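Long-range contacts in 3-hydroxyisobutyrate dehydrogenase (Salmonella typhimurium, PDB 3G0O), which probably oxidises L-threonate to 2-oxo-tetronate, passing hydride to NAD(+) in preference to NADP(+): residues E225-H230 and K283-A288; G11-G16 and W34-N39; M140-S145 and A160-V165; A22-L27 and L47-C52. All blocks are in the same frame, centred on the assembly; numbering follows the deposited sequence.

Three of the four contacts belong to the Rossmann-type nucleotide-binding part of the chain. Interaction 2 pairs strands 9-13 and 32-36, the first two along the chain, interaction 4 packs the helix between those strands against the end of helix 40-48, and interaction 3 joins strands 140-145 and 162-169 in the same sheet. The centres of interactions 2 and 4 are 11 Å apart, and the two touch where Trp34 meets Cys52 and Ile12 meets Ala23; along the chain their segments alternate. Interaction 3 follows and touches interaction 4 through Val161. Interaction 1 comes last, its centre 25 Å from that of interaction 2, so three contacts build the nucleotide-binding domain and the fourth belongs to the separate helical C-terminal part.

Interaction 1: E225-H230 and K283-A288; sequences ENRMQH and KEDDSA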
loop_
_atom_site.group_PDB
_atom_site.type_symbol
_atom_site.label_atom_id
_atom_site.label_comp_id
_atom_site.label_asym_id
_atom_site.label_seq_id
_atom_site.Cartn_x
_atom_site.Cartn_y
_atom_site.Cartn_z
ATOM N N GLU A 225 -6.074 2.064 -3.248
ATOM C CA GLU A 225 -7.396 1.491 -3.450
ATOM C C GLU A 225 -8.523 2.430 -3.037
ATOM O O GLU A 225 -9.537 2.531 -3.729
ATOM C CB GLU A 225 -7.527 0.157 -2.705
ATOM C CG GLU A 225 -8.714 -0.664 -3.186
ATOM C CD GLU A 225 -8.702 -2.095 -2.684
ATOM O OE1 GLU A 225 -7.611 -2.662 -2.488
ATOM O OE2 GLU A 225 -9.793 -2.667 -2.505
ATOM N N ASN A 226 -8.346 3.134 -1.926
ATOM C CA ASN A 226 -9.381 4.044 -1.453
ATOM C C ASN A 226 -9.460 5.360 -2.219
ATOM O O ASN A 226 -10.525 5.735 -2.712
ATOM C CB ASN A 226 -9.182 4.335 0.034
ATOM C CG ASN A 226 -10.286 5.200 0.606
ATOM O OD1 ASN A 226 -10.200 6.430 0.603
ATOM N ND2 ASN A 226 -11.341 4.558 1.088
ATOM N N ARG A 227 -8.326 6.049 -2.337
ATOM C CA ARG A 227 -8.283 7.343 -3.008
ATOM C C ARG A 227 -8.370 7.331 -4.535
ATOM O O ARG A 227 -9.007 8.207 -5.130
ATOM C CB ARG A 227 -7.018 8.090 -2.566
ATOM C CG ARG A 227 -6.879 8.232 -1.046
ATOM C CD ARG A 227 -8.079 8.937 -0.458
ATOM N NE ARG A 227 -7.746 9.665 0.764
ATOM C CZ ARG A 227 -7.908 9.204 2.000
ATOM N NH1 ARG A 227 -8.407 7.992 2.213
ATOM N NH2 ARG A 227 -7.570 9.966 3.029
HETATM N N MSE A 228 -7.751 6.351 -5.184
HETATM C CA MSE A 228 -7.794 6.348 -6.640
HETATM C C MSE A 228 -9.163 6.038 -7.244
HETATM O O MSE A 228 -9.367 6.204 -8.446
HETATM C CB MSE A 228 -6.714 5.429 -7.213
HETATM C CG MSE A 228 -5.288 5.939 -6.973
HETATM SE SE MSE A 228 -4.934 7.777 -7.565
HETATM C CE MSE A 228 -5.313 8.721 -5.901
ATOM N N GLN A 229 -10.103 5.594 -6.418
ATOM C CA GLN A 229 -11.450 5.338 -6.911
ATOM C C GLN A 229 -12.055 6.721 -7.168
ATOM O O GLN A 229 -12.823 6.918 -8.107
ATOM C CB GLN A 229 -12.281 4.590 -5.866
ATOM C CG GLN A 229 -13.698 4.272 -6.331
ATOM C CD GLN A 229 -13.723 3.366 -7.552
ATOM O OE1 GLN A 229 -13.327 2.202 -7.484
ATOM N NE2 GLN A 229 -14.184 3.900 -8.678
ATOM N N HIS A 230 -11.689 7.684 -6.325
ATOM C CA HIS A 230 -12.177 9.050 -6.473
ATOM C C HIS A 230 -11.684 9.597 -7.809
ATOM O O HIS A 230 -12.422 10.277 -8.528
ATOM C CB HIS A 230 -11.650 9.933 -5.334
ATOM C CG HIS A 230 -12.026 9.455 -3.967
ATOM N ND1 HIS A 230 -11.488 9.993 -2.817
ATOM C CD2 HIS A 230 -12.883 8.485 -3.563
ATOM C CE1 HIS A 230 -11.994 9.374 -1.765
ATOM N NE2 HIS A 230 -12.843 8.454 -2.192
ATOM N N LYS A 283 -8.814 22.532 -0.230
ATOM C CA LYS A 283 -10.021 22.028 0.408
ATOM C C LYS A 283 -10.685 20.881 -0.344
ATOM O O LYS A 283 -11.722 20.367 0.074
ATOM C CB LYS A 283 -11.000 23.186 0.604
ATOM C CG LYS A 283 -10.376 24.293 1.442
ATOM C CD LYS A 283 -11.101 25.609 1.319
ATOM C CE LYS A 283 -12.429 25.599 2.032
ATOM N NZ LYS A 283 -12.965 26.998 2.169
ATOM N N GLU A 284 -10.080 20.483 -1.454
ATOM C CA GLU A 284 -10.600 19.376 -2.241
ATOM C C GLU A 284 -10.084 18.070 -1.641
ATOM O O GLU A 284 -9.198 18.084 -0.788
ATOM C CB GLU A 284 -10.142 19.496 -3.695
ATOM C CG GLU A 284 -10.886 20.568 -4.491
ATOM C CD GLU A 284 -10.488 20.589 -5.955
ATOM O OE1 GLU A 284 -10.010 19.551 -6.456
ATOM O OE2 GLU A 284 -10.668 21.640 -6.608
ATOM N N ASP A 285 -10.642 16.948 -2.082
ATOM C CA ASP A 285 -10.218 15.642 -1.583
ATOM C C ASP A 285 -8.698 15.540 -1.743
ATOM O O ASP A 285 -8.151 16.050 -2.721
ATOM C CB ASP A 285 -10.899 14.537 -2.387
ATOM C CG ASP A 285 -10.715 13.173 -1.766
ATOM O OD1 ASP A 285 -11.223 12.962 -0.642
ATOM O OD2 ASP A 285 -10.063 12.315 -2.398
ATOM N N ASP A 286 -8.013 14.885 -0.804
ATOM C CA ASP A 286 -6.562 14.791 -0.917
ATOM C C ASP A 286 -6.097 14.103 -2.201
ATOM O O ASP A 286 -4.955 14.281 -2.625
ATOM C CB ASP A 286 -5.924 14.126 0.324
ATOM C CG ASP A 286 -6.623 12.852 0.754
ATOM O OD1 ASP A 286 -7.066 12.079 -0.117
ATOM O OD2 ASP A 286 -6.709 12.615 1.983
ATOM N N SER A 287 -6.977 13.337 -2.841
ATOM C CA SER A 287 -6.590 12.684 -4.080
ATOM C C SER A 287 -6.350 13.746 -5.155
ATOM O O SER A 287 -5.749 13.463 -6.190
ATOM C CB SER A 287 -7.667 11.690 -4.546
ATOM O OG SER A 287 -8.900 12.330 -4.825
ATOM N N ALA A 288 -6.803 14.973 -4.892
ATOM C CA ALA A 288 -6.630 16.073 -5.842
ATOM C C ALA A 288 -5.163 16.462 -6.003
ATOM O O ALA A 288 -4.826 17.300 -6.844
ATOM C CB ALA A 288 -7.451 17.288 -5.414
#
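Arg227 and Asp286 form a side-on salt bridge. Arg227 NE gives a bond of 2.7 Å to Asp286 OD1 and Arg227 NH2 one of 3.0 Å to Asp286 OD2, each taken on the syn lone pair, with guanidinium and carboxylate only 6° from coplanar. From the same guanidinium, NH1 reaches Asn226 OD1, and NH2 also binds a tartrate that probably came from the crystallisation liquor.

The second polar group centres on Asp285 OD2. His230 ND1 donates to Asp285 OD2 at 2.8 Å, the oxygen lying near the ring plane while the ring stands 67° from the carboxylate. Ser287 OG uses the anti lone pair of Asp285 OD2 at 2.7 Å, and Ser287 N closes an Asx turn on it. Three donors thus hold the one oxygen, while Arg239 N holds OD1.

Apolar packing is slight: Ser287 CB sits 4.0 Å from CE of selenomethionine Met228, whose chain is bent at both chi2 (-53°) and chi3.

In the helical C-terminal domain, of the 6-phosphogluconate dehydrogenase type, the contact ties helix 222-232 to the short 3-10 turn after helix 264-281. Helix 174-202 packs alongside, Ile190 against Arg227 and Asp286, Ala193 and Met197 against Met228.

Interaction 2: G11-G16 and W34-N39; sequences GIVGLG and WGADLN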
loop_
_atom_site.group_PDB
_atom_site.type_symbol
_atom_site.label_atom_id
_atom_site.label_comp_id
_atom_site.label_asym_id
_atom_site.label_seq_id
_atom_site.Cartn_x
_atom_site.Cartn_y
_atom_site.Cartn_z
ATOM N N GLY A 11 -19.118 10.556 25.818
ATOM C CA GLY A 11 -19.422 11.655 24.922
ATOM C C GLY A 11 -18.428 11.677 23.771
ATOM O O GLY A 11 -17.217 11.610 23.995
ATOM N N ILE A 12 -18.936 11.760 22.543
ATOM C CA ILE A 12 -18.084 11.805 21.354
ATOM C C ILE A 12 -18.100 13.221 20.802
ATOM O O ILE A 12 -19.149 13.709 20.387
ATOM C CB ILE A 12 -18.592 10.859 20.241
ATOM C CG1 ILE A 12 -18.784 9.445 20.792
ATOM C CG2 ILE A 12 -17.597 10.851 19.076
ATOM C CD1 ILE A 12 -17.522 8.819 21.349
ATOM N N VAL A 13 -16.940 13.876 20.801
ATOM C CA VAL A 13 -16.824 15.239 20.292
ATOM C C VAL A 13 -16.138 15.191 18.931
ATOM O O VAL A 13 -14.982 14.778 18.821
ATOM C CB VAL A 13 -16.003 16.121 21.247
ATOM C CG1 VAL A 13 -16.012 17.564 20.763
ATOM C CG2 VAL A 13 -16.574 16.031 22.653
ATOM N N GLY A 14 -16.856 15.618 17.901
ATOM C CA GLY A 14 -16.318 15.574 16.554
ATOM C C GLY A 14 -17.025 14.425 15.867
ATOM O O GLY A 14 -16.627 13.268 16.007
ATOM N N LEU A 15 -18.090 14.740 15.137
ATOM C CA LEU A 15 -18.871 13.719 14.460
ATOM C C LEU A 15 -18.619 13.627 12.959
ATOM O O LEU A 15 -19.557 13.608 12.153
ATOM C CB LEU A 15 -20.360 13.945 14.738
ATOM C CG LEU A 15 -20.712 13.867 16.229
ATOM C CD1 LEU A 15 -22.175 14.241 16.434
ATOM C CD2 LEU A 15 -20.424 12.464 16.753
ATOM N N GLY A 16 -17.343 13.579 12.594
ATOM C CA GLY A 16 -16.981 13.437 11.198
ATOM C C GLY A 16 -17.178 11.970 10.870
ATOM O O GLY A 16 -17.881 11.270 11.597
ATOM N N TRP A 34 -23.501 10.324 24.027
ATOM C CA TRP A 34 -23.765 11.739 23.794
ATOM C C TRP A 34 -22.844 12.170 22.651
ATOM O O TRP A 34 -21.746 11.629 22.501
ATOM C CB TRP A 34 -23.431 12.578 25.027
ATOM C CG TRP A 34 -24.166 12.185 26.275
ATOM C CD1 TRP A 34 -23.904 11.116 27.083
ATOM C CD2 TRP A 34 -25.278 12.868 26.860
ATOM N NE1 TRP A 34 -24.786 11.089 28.139
ATOM C CE2 TRP A 34 -25.645 12.154 28.024
ATOM C CE3 TRP A 34 -26.010 14.010 26.508
ATOM C CZ2 TRP A 34 -26.705 12.552 28.848
ATOM C CZ3 TRP A 34 -27.067 14.408 27.327
ATOM C CH2 TRP A 34 -27.406 13.677 28.480
ATOM N N GLY A 35 -23.291 13.137 21.855
ATOM C CA GLY A 35 -22.485 13.619 20.746
ATOM C C GLY A 35 -22.414 15.133 20.677
ATOM O O GLY A 35 -23.330 15.830 21.109
ATOM N N ALA A 36 -21.318 15.652 20.134
ATOM C CA ALA A 36 -21.147 17.094 20.003
ATOM C C ALA A 36 -20.470 17.418 18.679
ATOM O O ALA A 36 -19.381 16.919 18.395
ATOM C CB ALA A 36 -20.316 17.635 21.154
ATOM N N ASP A 37 -21.123 18.248 17.872
ATOM C CA ASP A 37 -20.581 18.650 16.578
ATOM C C ASP A 37 -21.367 19.850 16.063
ATOM O O ASP A 37 -22.568 19.976 16.327
ATOM C CB ASP A 37 -20.693 17.507 15.566
ATOM C CG ASP A 37 -19.802 17.719 14.348
ATOM O OD1 ASP A 37 -18.585 17.447 14.447
ATOM O OD2 ASP A 37 -20.312 18.171 13.299
ATOM N N LEU A 38 -20.692 20.727 15.326
ATOM C CA LEU A 38 -21.344 21.910 14.779
ATOM C C LEU A 38 -22.301 21.558 13.649
ATOM O O LEU A 38 -23.075 22.400 13.204
ATOM C CB LEU A 38 -20.299 22.917 14.289
ATOM C CG LEU A 38 -19.474 23.576 15.398
ATOM C CD1 LEU A 38 -18.446 24.513 14.788
ATOM C CD2 LEU A 38 -20.400 24.332 16.342
ATOM N N ASN A 39 -22.253 20.313 13.187
ATOM C CA ASN A 39 -23.145 19.877 12.122
ATOM C C ASN A 39 -24.462 19.376 12.708
ATOM O O ASN A 39 -24.543 18.260 13.219
ATOM C CB ASN A 39 -22.491 18.775 11.292
ATOM C CG ASN A 39 -23.444 18.166 10.290
ATOM O OD1 ASN A 39 -24.252 18.865 9.681
ATOM N ND2 ASN A 39 -23.353 16.855 10.106
#
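Leu15 lies against Asp37 just past the ends of two parallel strands, the two side chains sliding by each other in opposite directions. Leu15 CB is 3.7 Å from Asp37 CB. Leu15 CG, placed beside the backbone N by chi1 of -61°, packs on that same carbon and comes to 4.0 Å from Ala36 O. At the tip, CD1 touches Asp37 CB again and reaches back to Ala36 N, while CD2 turns to Ala23 on helix 17-28.

Asp37 answers with its carboxylate. Asp37 OD1 takes the Leu15 N-H at 2.8 Å, met from well above the carboxylate plane, and OD2 accepts from Asn39 N in an Asx turn. Its two oxygens therefore hold both turns, the one after strand 9-13 and the one leading into helix 40-48.

Upstream, the strands pair through Ile12 N to Trp34 O (2.8 Å), Ala36 N to Ile12 O (2.9 Å) and Gly14 N to Ala36 O (2.9 Å). Gly14 and Gly16 are consistent with the first two glycines of a Rossmann-type GxGxxG motif.

Strand 9-13, helix 17-28 and strand 32-36 form a beta-alpha-beta unit. Strand 9-13 is flanked by 32-36 and 67-70, with helix 17-28 packed over Ile12 and Phe61 against Ala36 and Trp34.

Interaction 3: M140-S145 and A160-V165; sequences MTVMAS and AVASNV
Met140 O is gripped by two successive backbone amides: Ser163 N at 3.0 Å, in the carbonyl plane, and Asn164 N at 3.3 Å, a weak bond. That double acceptance marks a beta bulge. Met140 pairs with Ala162, but Thr141 already pairs with Asn164, so Ser163 is the extra residue. Before the bulge, Met140 N bonds to Val161 O; after it, Val142 N donates to Asn164 O at 2.8 Å, and regular parallel pairing carries on to Val165.

On the face of Met140, Val142, Ala162 and Val165 the packing is apolar. Val142 CG2, set beside its backbone N while CG1 stands anti to it (chi1 -171°), touches Ala162 CB at 3.6 Å and approaches Val165 CG2. The selenomethionine Met140 passes Val161 O with its CG at 3.3 Å, then runs on extended, its selenium near Val161 CB, to reach Met18 and Ala22 of helix 17-28.

The face of Thr141 and Asn164 is polar. A water gives a hydrogen to Thr141 OG1 at 2.7 Å and another to Asn164 OD1 at 3.2 Å, and is also hydrogen-bonded to Ser163 OG, bridging the two strands beside the bulge. Thr141 OG1 bonds in addition to His216 O of the second subunit, and Asn164 packs on that same His216, so this face belongs to the dimer interface.

Strand 140-145, helix 148-161 and strand 162-169 make a beta-alpha-beta crossover, here joining the last two strands at one edge of the mixed sheet of the Rossmann-type domain.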
loop_
_atom_site.group_PDB
_atom_site.type_symbol
_atom_site.label_atom_id
_atom_site.label_comp_id
_atom_site.label_asym_id
_atom_site.label_seq_id
_atom_site.Cartn_x
_atom_site.Cartn_y
_atom_site.Cartn_z
HETATM N N MSE A 140 -11.918 0.097 14.633
HETATM C CA MSE A 140 -10.809 1.033 14.523
HETATM C C MSE A 140 -9.507 0.402 14.998
HETATM O O MSE A 140 -9.506 -0.608 15.704
HETATM C CB MSE A 140 -11.044 2.271 15.392
HETATM C CG MSE A 140 -12.181 3.184 14.988
HETATM SE SE MSE A 140 -12.116 4.773 16.112
HETATM C CE MSE A 140 -13.257 5.948 15.072
ATOM N N THR A 141 -8.396 1.006 14.590
ATOM C CA THR A 141 -7.085 0.575 15.045
ATOM C C THR A 141 -6.649 1.743 15.914
ATOM O O THR A 141 -6.698 2.897 15.485
ATOM C CB THR A 141 -6.091 0.385 13.892
ATOM O OG1 THR A 141 -6.349 -0.870 13.249
ATOM C CG2 THR A 141 -4.660 0.384 14.415
ATOM N N VAL A 142 -6.249 1.453 17.146
ATOM C CA VAL A 142 -5.833 2.508 18.053
ATOM C C VAL A 142 -4.374 2.349 18.447
ATOM O O VAL A 142 -3.933 1.257 18.798
ATOM C CB VAL A 142 -6.691 2.509 19.340
ATOM C CG1 VAL A 142 -6.388 3.748 20.174
ATOM C CG2 VAL A 142 -8.171 2.450 18.977
HETATM N N MSE A 143 -3.624 3.442 18.352
HETATM C CA MSE A 143 -2.222 3.453 18.746
HETATM C C MSE A 143 -2.208 4.365 19.966
HETATM O O MSE A 143 -2.080 5.586 19.861
HETATM C CB MSE A 143 -1.338 3.979 17.605
HETATM C CG MSE A 143 -1.896 5.147 16.814
HETATM SE SE MSE A 143 -1.496 4.973 14.901
HETATM C CE MSE A 143 -3.254 4.425 14.318
ATOM N N ALA A 144 -2.349 3.750 21.134
ATOM C CA ALA A 144 -2.444 4.495 22.376
ATOM C C ALA A 144 -1.338 4.320 23.395
ATOM O O ALA A 144 -0.685 3.281 23.469
ATOM C CB ALA A 144 -3.787 4.184 23.036
ATOM N N SER A 145 -1.150 5.366 24.191
ATOM C CA SER A 145 -0.169 5.359 25.263
ATOM C C SER A 145 -0.770 6.178 26.402
ATOM O O SER A 145 -1.447 7.183 26.170
ATOM C CB SER A 145 1.161 5.968 24.797
ATOM O OG SER A 145 1.026 7.338 24.477
ATOM N N ALA A 160 -15.726 -1.060 22.355
ATOM C CA ALA A 160 -16.804 -0.743 21.429
ATOM C C ALA A 160 -16.362 -0.190 20.080
ATOM O O ALA A 160 -16.809 -0.657 19.035
ATOM C CB ALA A 160 -17.772 0.234 22.085
ATOM N N VAL A 161 -15.487 0.806 20.111
ATOM C CA VAL A 161 -15.038 1.454 18.885
ATOM C C VAL A 161 -13.886 0.793 18.137
ATOM O O VAL A 161 -13.737 1.004 16.933
ATOM C CB VAL A 161 -14.638 2.921 19.160
ATOM C CG1 VAL A 161 -15.740 3.619 19.933
ATOM C CG2 VAL A 161 -13.320 2.971 19.929
ATOM N N ALA A 162 -13.083 -0.010 18.831
ATOM C CA ALA A 162 -11.923 -0.633 18.196
ATOM C C ALA A 162 -11.881 -2.154 18.159
ATOM O O ALA A 162 -12.538 -2.834 18.952
ATOM C CB ALA A 162 -10.658 -0.122 18.863
ATOM N N SER A 163 -11.090 -2.672 17.220
ATOM C CA SER A 163 -10.893 -4.109 17.065
ATOM C C SER A 163 -9.411 -4.433 17.290
ATOM O O SER A 163 -9.045 -5.579 17.543
ATOM C CB SER A 163 -11.341 -4.576 15.675
ATOM O OG SER A 163 -10.668 -3.876 14.648
ATOM N N ASN A 164 -8.565 -3.410 17.192
ATOM C CA ASN A 164 -7.130 -3.571 17.412
ATOM C C ASN A 164 -6.570 -2.378 18.174
ATOM O O ASN A 164 -6.485 -1.269 17.642
ATOM C CB ASN A 164 -6.377 -3.715 16.088
ATOM C CG ASN A 164 -6.709 -5.005 15.364
ATOM O OD1 ASN A 164 -7.456 -5.007 14.391
ATOM N ND2 ASN A 164 -6.158 -6.113 15.845
ATOM N N VAL A 165 -6.199 -2.613 19.427
ATOM C CA VAL A 165 -5.639 -1.569 20.266
ATOM C C VAL A 165 -4.198 -1.911 20.592
ATOM O O VAL A 165 -3.916 -2.967 21.146
ATOM C CB VAL A 165 -6.429 -1.427 21.581
ATOM C CG1 VAL A 165 -5.796 -0.352 22.462
ATOM C CG2 VAL A 165 -7.882 -1.072 21.269
HETATM O O HOH W 1 -8.589 -2.349 12.988
#

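Interaction 4: A22-L27 and L47-C52; sequences AARSCL and LAEGAC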
loop_
_atom_site.group_PDB
_atom_site.type_symbol
_atom_site.label_atom_id
_atom_site.label_comp_id
_atom_site.label_asym_id
_atom_site.label_seq_id
_atom_site.Cartn_x
_atom_site.Cartn_y
_atom_site.Cartn_z
ATOM N N ALA A 22 -17.597 5.947 15.662
ATOM C CA ALA A 22 -17.363 5.690 17.080
ATOM C C ALA A 22 -18.668 5.817 17.870
ATOM O O ALA A 22 -19.000 4.947 18.674
ATOM C CB ALA A 22 -16.323 6.663 17.626
ATOM N N ALA A 23 -19.405 6.897 17.631
ATOM C CA ALA A 23 -20.668 7.129 18.324
ATOM C C ALA A 23 -21.649 5.982 18.083
ATOM O O ALA A 23 -22.280 5.493 19.020
ATOM C CB ALA A 23 -21.276 8.447 17.872
ATOM N N ARG A 24 -21.778 5.554 16.831
ATOM C CA ARG A 24 -22.677 4.456 16.513
ATOM C C ARG A 24 -22.211 3.156 17.152
ATOM O O ARG A 24 -23.024 2.349 17.607
ATOM C CB ARG A 24 -22.813 4.292 14.997
ATOM C CG ARG A 24 -23.688 5.372 14.356
ATOM C CD ARG A 24 -23.848 5.174 12.854
ATOM N NE ARG A 24 -24.929 6.006 12.326
ATOM C CZ ARG A 24 -24.778 6.945 11.398
ATOM N NH1 ARG A 24 -23.582 7.189 10.878
ATOM N NH2 ARG A 24 -25.826 7.649 10.991
ATOM N N SER A 25 -20.898 2.956 17.204
ATOM C CA SER A 25 -20.357 1.753 17.813
ATOM C C SER A 25 -20.644 1.768 19.313
ATOM O O SER A 25 -20.932 0.728 19.902
ATOM C CB SER A 25 -18.855 1.660 17.546
ATOM O OG SER A 25 -18.614 1.526 16.155
ATOM N N CYS A 26 -20.565 2.944 19.932
ATOM C CA CYS A 26 -20.856 3.051 21.360
ATOM C C CYS A 26 -22.337 2.758 21.592
ATOM O O CYS A 26 -22.698 2.107 22.570
ATOM C CB CYS A 26 -20.516 4.445 21.885
ATOM S SG CYS A 26 -18.746 4.743 22.082
ATOM N N LEU A 27 -23.188 3.243 20.688
ATOM C CA LEU A 27 -24.624 3.004 20.797
ATOM C C LEU A 27 -24.920 1.511 20.665
ATOM O O LEU A 27 -25.760 0.975 21.388
ATOM C CB LEU A 27 -25.394 3.797 19.727
ATOM C CG LEU A 27 -25.688 5.271 20.039
ATOM C CD1 LEU A 27 -26.512 5.907 18.916
ATOM C CD2 LEU A 27 -26.458 5.351 21.363
ATOM N N LEU A 47 -29.391 11.433 17.501
ATOM C CA LEU A 47 -30.564 11.445 18.369
ATOM C C LEU A 47 -31.568 10.414 17.869
ATOM O O LEU A 47 -32.111 9.628 18.648
ATOM C CB LEU A 47 -31.202 12.842 18.386
ATOM C CG LEU A 47 -30.372 13.946 19.053
ATOM C CD1 LEU A 47 -31.117 15.270 18.984
ATOM C CD2 LEU A 47 -30.087 13.570 20.499
ATOM N N ALA A 48 -31.799 10.413 16.560
ATOM C CA ALA A 48 -32.728 9.476 15.946
ATOM C C ALA A 48 -32.284 8.038 16.179
ATOM O O ALA A 48 -33.085 7.108 16.085
ATOM C CB ALA A 48 -32.831 9.752 14.454
ATOM N N GLU A 49 -31.005 7.857 16.490
ATOM C CA GLU A 49 -30.464 6.527 16.720
ATOM C C GLU A 49 -30.319 6.117 18.181
ATOM O O GLU A 49 -29.742 5.071 18.477
ATOM C CB GLU A 49 -29.132 6.384 15.985
ATOM C CG GLU A 49 -29.327 6.249 14.482
ATOM C CD GLU A 49 -28.041 6.375 13.698
ATOM O OE1 GLU A 49 -27.073 5.653 14.014
ATOM O OE2 GLU A 49 -28.005 7.197 12.758
ATOM N N GLY A 50 -30.839 6.936 19.092
ATOM C CA GLY A 50 -30.782 6.582 20.501
ATOM C C GLY A 50 -29.861 7.349 21.431
ATOM O O GLY A 50 -29.812 7.048 22.622
ATOM N N ALA A 51 -29.133 8.331 20.913
ATOM C CA ALA A 51 -28.232 9.110 21.756
ATOM C C ALA A 51 -28.990 9.823 22.875
ATOM O O ALA A 51 -30.132 10.245 22.697
ATOM C CB ALA A 51 -27.481 10.127 20.912
ATOM N N CYS A 52 -28.350 9.949 24.032
ATOM C CA CYS A 52 -28.964 10.636 25.164
ATOM C C CYS A 52 -29.068 12.126 24.858
ATOM O O CYS A 52 -29.991 12.803 25.310
ATOM C CB CYS A 52 -28.130 10.435 26.429
ATOM S SG CYS A 52 -28.092 8.738 27.023
#
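Leu27 packs against the Schellman motif that ends helix 40-48, on the outer side of the Rossmann-type domain. This is the tightly packed part of the contact, a leucine tip on backbone. Leu27 CD1 comes to 3.4 Å from Glu49 O and 4.0 Å from Glu49 CB, while Leu27 CD2 rests on the backbone of the next residue, 3.9 Å from Gly50 C. Gly50, with a phi of 109°, is the C-prime residue of the motif; Gly50 N bonds back to Leu47 O and Ala51 N to Leu46 O. The leucine methyls rest on the backbone of this turn. Thr33 of strand 32-36 also touches Leu27, so the side chain is wedged between sheet and helix end.

The other part lies towards solvent and rests on charge instead of close packing. Glu49 is exposed, and Arg24 is partly so. Arg24 stretches from helix 17-28 with its chain extended from CG to NE (chi2 -178°), and the carboxylate of Glu49 comes to the edge of its guanidinium. Along the way, the methylenes CG and CD of Arg24 pass close to Glu49 OE1. The two flat groups are 10° from coplanar, an arrangement that lets two nitrogens donate side-on, one to each oxygen. Arg24 NE meets Glu49 OE1 at 2.8 Å and Arg24 NH2 meets Glu49 OE2 at 2.8 Å, both on syn lone pairs.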